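Local coordinates for cytosolic IMP-GMP specific 5'-nucleotidase (Legionella pneumophila subsp. pneumophila, PDB 4OHF), which probably hydrolyses IMP and GMP to their nucleosides as a magnesium-dependent 5'-nucleotidase of the HAD superfamily, and is subject to allosteric regulation, at residues 70-75 against 131-136; 123-128 against 303-308; 206-211 against 245-250; 308-313 against 423-428. All coordinates share one frame; numbering follows the deposited sequence.

Contact 1. Residues 70-75 against 131-136; sequences RGLVID and AFCILY
The backbone bond from Y136 N to F132 O, 2.8 Å, closes one helical turn and so sets F132 and Y136 one turn apart on the same flank of the helix, where each meets a different branch of I74. The two arms of I74 divide the work. CG1 lies opposite the carbonyl carbon (chi1 -70°) and the chain runs on extended, carrying CD1 to the helix; there it meets F132 CD1 at 3.2 Å, approaching that ring at a slant. The other branch, CG2, sits over a face of Y136, 4.2 Å from the ring centroid and 29° off the normal, a CH-pi contact. Beside these, C133 SG is 3.9 Å from L72 CB and a little farther from I74 CG1, which brings the loop ahead of the strand into the same apolar layer. The carboxylate of D75 is hydrogen-bonded to Y109 OH and N78 N, while Y136 OH has a weak hydrogen bond to Y153 O. Here an inner strand of an antiparallel sheet packs on helix 129-143, their short axes 9.7 Å apart, in the long insert between core strands 19-22 and 204-208, the position of a C1 cap in HAD enzymes.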
# COMPACT_ATOMS: atom_id res chain seq x y z
N ARG B 70 20.90 10.66 19.65
CA ARG B 70 20.61 9.68 18.61
C ARG B 70 19.27 9.00 18.83
O ARG B 70 18.83 8.84 19.97
CB ARG B 70 21.72 8.64 18.55
CG ARG B 70 21.53 7.57 17.46
CD ARG B 70 22.72 6.63 17.42
NE ARG B 70 22.63 5.67 16.33
CZ ARG B 70 23.60 4.81 16.02
NH1 ARG B 70 24.74 4.80 16.71
NH2 ARG B 70 23.44 3.96 15.01
N GLY B 71 18.61 8.60 17.74
CA GLY B 71 17.34 7.90 17.83
C GLY B 71 16.07 8.73 17.70
O GLY B 71 14.98 8.17 17.61
N LEU B 72 16.19 10.05 17.68
CA LEU B 72 15.03 10.92 17.59
C LEU B 72 14.29 10.80 16.26
O LEU B 72 14.87 10.39 15.25
CB LEU B 72 15.43 12.37 17.84
CG LEU B 72 16.16 12.62 19.16
CD1 LEU B 72 16.30 14.13 19.38
CD2 LEU B 72 15.40 11.95 20.31
N VAL B 73 13.02 11.18 16.28
CA VAL B 73 12.17 11.13 15.08
C VAL B 73 11.69 12.52 14.69
O VAL B 73 11.26 13.32 15.53
CB VAL B 73 10.92 10.25 15.32
CG1 VAL B 73 10.01 10.33 14.11
CG2 VAL B 73 11.32 8.82 15.62
N ILE B 74 11.73 12.82 13.39
CA ILE B 74 11.28 14.12 12.92
C ILE B 74 9.87 14.10 12.32
O ILE B 74 9.57 13.33 11.41
CB ILE B 74 12.25 14.71 11.89
CG1 ILE B 74 13.55 15.10 12.59
CG2 ILE B 74 11.62 15.92 11.21
CD1 ILE B 74 14.55 15.85 11.70
N ASP B 75 9.00 14.93 12.89
CA ASP B 75 7.63 15.07 12.42
C ASP B 75 7.66 16.29 11.50
O ASP B 75 7.46 17.41 11.95
CB ASP B 75 6.69 15.31 13.61
CG ASP B 75 5.25 15.55 13.20
OD1 ASP B 75 4.37 15.53 14.10
OD2 ASP B 75 4.99 15.77 12.00
N ALA B 131 22.93 15.93 13.53
CA ALA B 131 23.09 17.24 12.92
C ALA B 131 21.75 17.65 12.31
O ALA B 131 21.30 18.80 12.45
CB ALA B 131 24.16 17.20 11.84
N PHE B 132 21.09 16.70 11.66
CA PHE B 132 19.80 16.96 11.04
C PHE B 132 18.83 17.54 12.06
O PHE B 132 18.20 18.57 11.80
CB PHE B 132 19.22 15.67 10.46
CG PHE B 132 18.10 15.89 9.46
CD1 PHE B 132 16.99 16.66 9.79
CD2 PHE B 132 18.16 15.31 8.20
CE1 PHE B 132 15.95 16.85 8.87
CE2 PHE B 132 17.12 15.50 7.27
CZ PHE B 132 16.02 16.27 7.61
N CYS B 133 18.72 16.89 13.21
CA CYS B 133 17.81 17.33 14.27
C CYS B 133 18.12 18.73 14.78
O CYS B 133 17.23 19.56 14.88
CB CYS B 133 17.83 16.35 15.44
SG CYS B 133 16.94 14.82 15.14
N ILE B 134 19.38 18.98 15.10
CA ILE B 134 19.76 20.30 15.59
C ILE B 134 19.42 21.37 14.56
O ILE B 134 18.75 22.36 14.87
CB ILE B 134 21.26 20.36 15.89
CG1 ILE B 134 21.60 19.40 17.04
CG2 ILE B 134 21.64 21.79 16.24
CD1 ILE B 134 23.08 19.29 17.32
N LEU B 135 19.88 21.17 13.32
CA LEU B 135 19.60 22.13 12.27
C LEU B 135 18.09 22.32 12.08
O LEU B 135 17.60 23.45 12.13
CB LEU B 135 20.22 21.68 10.96
CG LEU B 135 20.02 22.67 9.80
CD1 LEU B 135 20.55 24.01 10.22
CD2 LEU B 135 20.73 22.20 8.54
N TYR B 136 17.36 21.23 11.86
CA TYR B 136 15.92 21.32 11.65
C TYR B 136 15.25 22.07 12.79
O TYR B 136 14.37 22.89 12.58
CB TYR B 136 15.30 19.93 11.54
CG TYR B 136 13.84 19.97 11.16
CD1 TYR B 136 13.44 20.36 9.89
CD2 TYR B 136 12.85 19.59 12.07
CE1 TYR B 136 12.09 20.38 9.53
CE2 TYR B 136 11.50 19.61 11.73
CZ TYR B 136 11.13 20.01 10.45
OH TYR B 136 9.79 20.04 10.12

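Contact 2. Residues 123-128 against 303-308; sequences AIDTSF and DHIYGD. With MG (magnesium ion), chain J.
The imidazole of H304 has the backbone of residues 126-127 on one face, with T126 C toward the rim and S127 N over the centre, and carboxylate oxygens at its edge: D125 OD2 and D303 OD2 both lie near the ring plane. D303 OD2 takes the N-H of H304 ND1 through its anti lone pair, at 2.8 Å and exactly in the plane of the imidazole, and this fixes how the ring is rotated. On the CD2 side of the ring, D125 OD2 comes to 3.2 Å from H304 CD2, the carboxylate turned 48° out of the ring plane. D125 reaches across because its CG is trans to the backbone N (chi1 -176°); OD1 then accepts from I305 N at 3.0 Å, the donor standing 22° out of the carboxylate plane on the anti side. The same OD1 has a salt bridge to R70, so a main-chain N-H and a guanidinium grip it together. Farther along, I124 CG2 rests on G307 CA at 4.0 Å. D303 OD1 binds the magnesium ion at 2.2 Å and also has a hydrogen bond with T27 OG1; D23 and the carbonyl of D25 are fellow ligands. A metal-binding aspartate just after a core strand, here 298-302, is the hallmark of HAD motif IV, and the loop after strand 121-122 lies against it.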
# COMPACT_ATOMS: atom_id res chain seq x y z
N ALA B 123 12.26 8.81 10.29
CA ALA B 123 12.90 8.05 11.35
C ALA B 123 14.09 7.22 10.90
O ALA B 123 14.28 6.08 11.34
CB ALA B 123 11.87 7.14 12.03
N ILE B 124 14.92 7.78 10.03
CA ILE B 124 16.09 7.07 9.55
C ILE B 124 17.34 7.31 10.39
O ILE B 124 17.76 8.44 10.63
CB ILE B 124 16.41 7.43 8.08
CG1 ILE B 124 15.78 8.79 7.71
CG2 ILE B 124 15.90 6.32 7.17
CD1 ILE B 124 16.15 9.95 8.64
N ASP B 125 17.93 6.20 10.84
CA ASP B 125 19.14 6.22 11.64
C ASP B 125 20.34 6.40 10.71
O ASP B 125 20.69 5.49 9.97
CB ASP B 125 19.28 4.91 12.40
CG ASP B 125 20.47 4.90 13.33
OD1 ASP B 125 21.12 3.84 13.47
OD2 ASP B 125 20.73 5.96 13.93
N THR B 126 20.95 7.58 10.74
CA THR B 126 22.11 7.84 9.90
C THR B 126 23.22 8.50 10.70
O THR B 126 23.04 8.85 11.87
CB THR B 126 21.76 8.77 8.72
OG1 THR B 126 21.46 10.08 9.21
CG2 THR B 126 20.56 8.23 7.95
N SER B 127 24.38 8.65 10.07
CA SER B 127 25.53 9.27 10.70
C SER B 127 25.37 10.79 10.80
O SER B 127 26.20 11.47 11.41
CB SER B 127 26.79 8.94 9.90
OG SER B 127 26.63 9.25 8.53
N PHE B 128 24.32 11.32 10.17
CA PHE B 128 24.05 12.76 10.20
C PHE B 128 22.70 13.10 10.81
O PHE B 128 22.21 14.20 10.64
CB PHE B 128 24.16 13.35 8.78
CG PHE B 128 23.52 12.52 7.71
CD1 PHE B 128 22.13 12.51 7.56
CD2 PHE B 128 24.29 11.70 6.88
CE1 PHE B 128 21.51 11.70 6.58
CE2 PHE B 128 23.68 10.88 5.90
CZ PHE B 128 22.29 10.88 5.75
N ASP B 303 27.19 0.58 11.31
CA ASP B 303 27.10 1.56 12.39
C ASP B 303 25.74 2.22 12.51
O ASP B 303 25.45 2.86 13.51
CB ASP B 303 28.17 2.63 12.22
CG ASP B 303 28.30 3.10 10.79
OD1 ASP B 303 29.08 2.49 10.04
OD2 ASP B 303 27.61 4.05 10.41
N HIS B 304 24.90 2.07 11.49
CA HIS B 304 23.56 2.65 11.54
C HIS B 304 22.53 1.77 10.85
O HIS B 304 22.86 1.10 9.88
CB HIS B 304 23.55 4.08 10.95
CG HIS B 304 24.21 5.09 11.84
ND1 HIS B 304 25.58 5.27 11.89
CD2 HIS B 304 23.70 5.94 12.77
CE1 HIS B 304 25.88 6.18 12.80
NE2 HIS B 304 24.75 6.59 13.36
N ILE B 305 21.29 1.76 11.35
CA ILE B 305 20.23 0.93 10.76
C ILE B 305 19.78 1.45 9.42
O ILE B 305 19.35 2.59 9.30
CB ILE B 305 18.99 0.84 11.67
CG1 ILE B 305 19.26 -0.08 12.86
CG2 ILE B 305 17.81 0.28 10.90
CD1 ILE B 305 20.29 0.44 13.80
N TYR B 306 19.85 0.59 8.41
CA TYR B 306 19.45 0.93 7.04
C TYR B 306 17.94 1.06 6.84
O TYR B 306 17.31 0.21 6.20
CB TYR B 306 20.00 -0.10 6.04
CG TYR B 306 21.49 0.02 5.83
CD1 TYR B 306 22.02 1.08 5.10
CD2 TYR B 306 22.38 -0.87 6.44
CE1 TYR B 306 23.39 1.26 4.97
CE2 TYR B 306 23.77 -0.70 6.32
CZ TYR B 306 24.26 0.38 5.59
OH TYR B 306 25.61 0.60 5.48
N GLY B 307 17.36 2.12 7.38
CA GLY B 307 15.94 2.33 7.22
C GLY B 307 15.09 1.14 7.63
O GLY B 307 15.10 0.75 8.80
N ASP B 308 14.36 0.57 6.68
CA ASP B 308 13.47 -0.56 6.96
C ASP B 308 14.17 -1.88 7.26
O ASP B 308 14.75 -2.51 6.37
CB ASP B 308 12.49 -0.77 5.81
CG ASP B 308 11.48 -1.87 6.09
OD1 ASP B 308 10.85 -1.84 7.17
OD2 ASP B 308 11.32 -2.77 5.24
MG MG J . 29.37 3.33 8.02
O HOH W 1 27.95 4.60 7.17

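Contact 3. Residues 206-211 against 245-250; sequences FILTNS and ANKPRF. With PO4 (phosphate ion), chain H.
This is the phosphate-binding corner of a HAD active site: T209, just past a core strand, and K247 occupy the places of motifs II and III, and a phosphate ion, probably from the crystallisation liquor, lies between them. T209 OG1 donates to phosphate O3 at 2.7 Å and accepts from S211 N, an ST turn that leaves N210 N pointing to phosphate O4, 2.8 Å away. K247 NZ reaches that same O4 at 2.8 Å and holds L208 O at 2.9 Å; the lysine chain bends at chi3 (-66°), bringing the ammonium back to the strand end. N210 clasps the backbone of K247 with its amide. OD1 takes K247 N on a lone pair in the carbonyl plane, 2.9 Å and almost straight at 178°, while ND2 makes a weak bond of 3.4 Å to K247 O. Next to it, A245 N binds T209 O at 2.8 Å. The apolar side belongs to L208: CD1 stands over the centre of the F250 ring, 3.7 Å from the centroid, and also touches A245 CB. Strand 204-208 is flanked by the parallel strands 19-22 and 240-243 of the mixed sheet; helices 24-28 and 213-224 pack beside T209 and S211, and R249, two residues past K247, forms a salt bridge with D253 of the second subunit.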
# COMPACT_ATOMS: atom_id res chain seq x y z
N PHE B 206 35.92 -8.91 4.69
CA PHE B 206 35.75 -8.06 3.52
C PHE B 206 35.14 -6.71 3.90
O PHE B 206 34.42 -6.60 4.89
CB PHE B 206 34.90 -8.77 2.43
CG PHE B 206 33.44 -8.98 2.79
CD1 PHE B 206 32.46 -8.06 2.41
CD2 PHE B 206 33.03 -10.16 3.43
CE1 PHE B 206 31.10 -8.31 2.64
CE2 PHE B 206 31.67 -10.42 3.66
CZ PHE B 206 30.70 -9.49 3.26
N ILE B 207 35.45 -5.69 3.10
CA ILE B 207 34.94 -4.36 3.31
C ILE B 207 33.74 -4.13 2.40
O ILE B 207 33.75 -4.55 1.24
CB ILE B 207 36.01 -3.31 3.01
CG1 ILE B 207 37.14 -3.41 4.04
CG2 ILE B 207 35.41 -1.90 3.02
CD1 ILE B 207 38.26 -2.46 3.81
N LEU B 208 32.71 -3.49 2.92
CA LEU B 208 31.51 -3.20 2.13
C LEU B 208 31.16 -1.75 2.47
O LEU B 208 30.43 -1.48 3.43
CB LEU B 208 30.37 -4.15 2.52
CG LEU B 208 29.05 -4.10 1.75
CD1 LEU B 208 29.29 -4.52 0.30
CD2 LEU B 208 28.04 -5.03 2.41
N THR B 209 31.69 -0.83 1.67
CA THR B 209 31.49 0.60 1.89
C THR B 209 30.71 1.33 0.81
O THR B 209 30.67 0.93 -0.34
CB THR B 209 32.84 1.32 2.03
OG1 THR B 209 32.64 2.73 2.04
CG2 THR B 209 33.76 0.99 0.84
N ASN B 210 30.09 2.44 1.18
CA ASN B 210 29.35 3.23 0.21
C ASN B 210 30.28 4.30 -0.41
O ASN B 210 29.88 5.02 -1.31
CB ASN B 210 28.13 3.88 0.87
CG ASN B 210 26.88 3.04 0.75
OD1 ASN B 210 26.93 1.84 0.48
ND2 ASN B 210 25.73 3.66 0.96
N SER B 211 31.51 4.39 0.09
CA SER B 211 32.50 5.36 -0.40
C SER B 211 33.15 4.77 -1.62
O SER B 211 33.19 3.54 -1.77
CB SER B 211 33.58 5.62 0.65
OG SER B 211 33.03 6.19 1.82
N ALA B 245 29.07 0.54 -2.65
CA ALA B 245 28.20 -0.60 -2.45
C ALA B 245 26.75 -0.27 -2.68
O ALA B 245 25.97 -1.12 -3.11
CB ALA B 245 28.40 -1.17 -1.05
N ASN B 246 26.38 0.96 -2.38
CA ASN B 246 25.01 1.40 -2.54
C ASN B 246 24.06 0.65 -1.60
O ASN B 246 23.05 0.07 -2.02
CB ASN B 246 24.57 1.24 -4.01
CG ASN B 246 23.35 2.07 -4.36
OD1 ASN B 246 22.90 2.07 -5.50
ND2 ASN B 246 22.80 2.80 -3.38
N LYS B 247 24.40 0.64 -0.32
CA LYS B 247 23.56 0.02 0.69
C LYS B 247 22.44 1.04 0.96
O LYS B 247 22.63 2.25 0.79
CB LYS B 247 24.37 -0.22 1.97
CG LYS B 247 25.47 -1.25 1.83
CD LYS B 247 26.39 -1.27 3.05
CE LYS B 247 27.19 0.04 3.16
NZ LYS B 247 28.11 0.09 4.33
N PRO B 248 21.27 0.58 1.42
CA PRO B 248 20.91 -0.80 1.72
C PRO B 248 20.60 -1.66 0.50
O PRO B 248 20.62 -2.90 0.58
CB PRO B 248 19.68 -0.64 2.61
CG PRO B 248 19.02 0.55 1.98
CD PRO B 248 20.18 1.50 1.76
N ARG B 249 20.32 -1.01 -0.63
CA ARG B 249 19.97 -1.74 -1.84
C ARG B 249 20.94 -2.86 -2.18
O ARG B 249 20.55 -3.85 -2.80
CB ARG B 249 19.80 -0.78 -3.03
CG ARG B 249 18.45 -0.08 -3.02
CD ARG B 249 18.13 0.57 -4.36
NE ARG B 249 18.94 1.74 -4.59
CZ ARG B 249 18.75 2.60 -5.59
NH1 ARG B 249 19.55 3.65 -5.72
NH2 ARG B 249 17.76 2.40 -6.46
N PHE B 250 22.20 -2.72 -1.79
CA PHE B 250 23.16 -3.78 -2.07
C PHE B 250 22.65 -5.11 -1.48
O PHE B 250 22.81 -6.18 -2.07
CB PHE B 250 24.51 -3.49 -1.43
CG PHE B 250 25.48 -4.65 -1.49
CD1 PHE B 250 26.44 -4.74 -2.51
CD2 PHE B 250 25.42 -5.67 -0.55
CE1 PHE B 250 27.32 -5.82 -2.59
CE2 PHE B 250 26.29 -6.75 -0.61
CZ PHE B 250 27.25 -6.83 -1.64
P PO4 H . 30.43 3.35 4.56
O1 PO4 H . 30.51 4.63 3.81
O2 PO4 H . 29.95 3.60 5.94
O3 PO4 H . 31.78 2.73 4.62
O4 PO4 H . 29.48 2.44 3.88

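Contact 4. Residues 308-313 against 423-428; sequences DILRLK and VDRFAC. With PO4 (phosphate ion), chain I.
Apolar packing comes first: I309, in the first turn of helix 309-315, fits against R425 and F426 at the end of helix 418-426. Its CG2 does most of the touching, 3.6 Å from R425 CD and 3.9 Å from F426 CB, while I309 CD1 is 4.0 Å from R425 CD and also touches F426 CB. The F426 ring, its CG trans to the backbone N (chi1 173°), presents its edge to the first helix: I309 CG2 and L312 CD1 both lie near the ring plane, the latter 4.4 Å from F426 CE2.

The guanidinium is a different matter. R425 crosses I309 at a slant with its methylenes, bends at chi3, and brings NH2 to 4.4 Å from L310 CD2; L310 CD2 and I309 CG2 both meet the flat group obliquely. NH2 also has a weak hydrogen bond to Y87 O of the third subunit, and the arginine lies about 4 Å from bound GMP, beside Y421 of that pocket.

The remaining interactions involve charge and an anion. K313 folds at chi2 and chi3 and places NZ 2.6 Å from O4 of a phosphate ion that R10, R319, T320 N and Y113 of the third subunit also bind. K313 NZ stays 4.2 Å from F426 O, but T320 OG1 is hydrogen-bonded to both.

Between the helices themselves, then, the hold is by hydrocarbon, including the methylenes of arginine; the cationic ends find their partners beyond the two helices, K313 in a bound phosphate and R425 in a carbonyl of the third subunit, near the GMP pocket.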
# COMPACT_ATOMS: atom_id res chain seq x y z
N ASP B 308 14.36 0.57 6.68
CA ASP B 308 13.47 -0.56 6.96
C ASP B 308 14.17 -1.88 7.26
O ASP B 308 14.75 -2.51 6.37
CB ASP B 308 12.49 -0.77 5.81
CG ASP B 308 11.48 -1.87 6.09
OD1 ASP B 308 10.85 -1.84 7.17
OD2 ASP B 308 11.32 -2.77 5.24
N ILE B 309 14.09 -2.29 8.52
CA ILE B 309 14.71 -3.51 9.01
C ILE B 309 14.07 -4.76 8.42
O ILE B 309 14.74 -5.75 8.16
CB ILE B 309 14.63 -3.57 10.55
CG1 ILE B 309 15.11 -2.25 11.16
CG2 ILE B 309 15.46 -4.72 11.08
CD1 ILE B 309 15.08 -2.20 12.68
N LEU B 310 12.76 -4.70 8.20
CA LEU B 310 12.02 -5.83 7.65
C LEU B 310 12.39 -6.17 6.21
O LEU B 310 12.80 -7.30 5.92
CB LEU B 310 10.51 -5.54 7.75
CG LEU B 310 9.47 -6.58 7.30
CD1 LEU B 310 9.19 -6.44 5.80
CD2 LEU B 310 9.94 -8.00 7.67
N ARG B 311 12.26 -5.20 5.31
CA ARG B 311 12.58 -5.42 3.91
C ARG B 311 14.01 -5.92 3.74
O ARG B 311 14.30 -6.70 2.83
CB ARG B 311 12.39 -4.12 3.12
CG ARG B 311 12.94 -4.15 1.71
CD ARG B 311 12.48 -2.92 0.94
NE ARG B 311 12.96 -2.89 -0.45
CZ ARG B 311 13.05 -3.96 -1.24
NH1 ARG B 311 12.72 -5.16 -0.79
NH2 ARG B 311 13.47 -3.82 -2.49
N LEU B 312 14.90 -5.49 4.63
CA LEU B 312 16.30 -5.89 4.58
C LEU B 312 16.56 -7.29 5.14
O LEU B 312 17.26 -8.08 4.51
CB LEU B 312 17.15 -4.86 5.32
CG LEU B 312 18.64 -4.86 5.01
CD1 LEU B 312 19.24 -3.55 5.51
CD2 LEU B 312 19.32 -6.06 5.67
N LYS B 313 16.02 -7.59 6.31
CA LYS B 313 16.23 -8.91 6.90
C LYS B 313 15.39 -9.95 6.16
O LYS B 313 15.60 -11.15 6.32
CB LYS B 313 15.87 -8.92 8.40
CG LYS B 313 16.63 -7.91 9.26
CD LYS B 313 18.12 -8.23 9.38
CE LYS B 313 18.37 -9.40 10.30
NZ LYS B 313 19.80 -9.81 10.28
N VAL B 423 17.69 -1.34 17.31
CA VAL B 423 18.95 -2.04 17.58
C VAL B 423 18.66 -3.51 17.86
O VAL B 423 19.29 -4.40 17.31
CB VAL B 423 19.69 -1.42 18.78
CG1 VAL B 423 20.76 -2.36 19.29
CG2 VAL B 423 20.32 -0.11 18.36
N ASP B 424 17.67 -3.76 18.72
CA ASP B 424 17.31 -5.12 19.06
C ASP B 424 16.83 -5.93 17.86
O ASP B 424 17.15 -7.12 17.76
CB ASP B 424 16.22 -5.11 20.14
CG ASP B 424 15.93 -6.50 20.68
OD1 ASP B 424 16.89 -7.20 21.06
OD2 ASP B 424 14.75 -6.90 20.72
N ARG B 425 16.09 -5.31 16.94
CA ARG B 425 15.56 -6.05 15.80
C ARG B 425 16.57 -6.26 14.67
O ARG B 425 16.51 -7.26 13.95
CB ARG B 425 14.33 -5.33 15.23
CG ARG B 425 13.56 -6.15 14.19
CD ARG B 425 12.66 -5.26 13.35
NE ARG B 425 11.40 -5.91 12.96
CZ ARG B 425 11.32 -7.08 12.33
NH1 ARG B 425 12.43 -7.76 12.02
NH2 ARG B 425 10.12 -7.56 12.01
N PHE B 426 17.50 -5.33 14.54
CA PHE B 426 18.49 -5.43 13.49
C PHE B 426 19.80 -6.10 13.88
O PHE B 426 20.40 -6.79 13.07
CB PHE B 426 18.78 -4.03 12.93
CG PHE B 426 19.92 -3.98 11.94
CD1 PHE B 426 21.24 -3.93 12.39
CD2 PHE B 426 19.67 -3.99 10.57
CE1 PHE B 426 22.29 -3.88 11.47
CE2 PHE B 426 20.72 -3.94 9.65
CZ PHE B 426 22.03 -3.89 10.10
N ALA B 427 20.24 -5.91 15.12
CA ALA B 427 21.51 -6.48 15.53
C ALA B 427 21.43 -7.69 16.43
O ALA B 427 20.77 -7.64 17.46
CB ALA B 427 22.37 -5.42 16.22
N CYS B 428 22.11 -8.77 16.05
CA CYS B 428 22.11 -9.96 16.88
C CYS B 428 23.03 -9.62 18.05
O CYS B 428 22.83 -10.09 19.17
CB CYS B 428 22.58 -11.19 16.09
SG CYS B 428 24.16 -11.06 15.24
P PO4 I . 20.39 -11.54 12.96
O1 PO4 I . 21.77 -11.61 12.43
O2 PO4 I . 20.15 -10.19 13.54
O3 PO4 I . 20.22 -12.57 14.02
O4 PO4 I . 19.42 -11.79 11.87

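Contact 2 ties the others together. R70, from the loop of contact 1, reaches D303 O with NH2 at 2.7 Å, so the cap sheet is anchored directly to the metal loop. Toward contact 3, Y306 OH lies 2.8 Å from K247 NZ, and the magnesium ion held by D303 is 2.2 Å from O2 of the phosphate bound in contact 3: the two contacts build adjoining parts of one active site. Contact 4 continues the chain of contact 2 through D308, with L312 CD1 3.6 Å from Y306 CB. Its R425 lies near bound GMP, consistent with a regulatory pocket linked to the catalytic loops. Contacts 1 and 3, centres about 24 Å apart, do not touch.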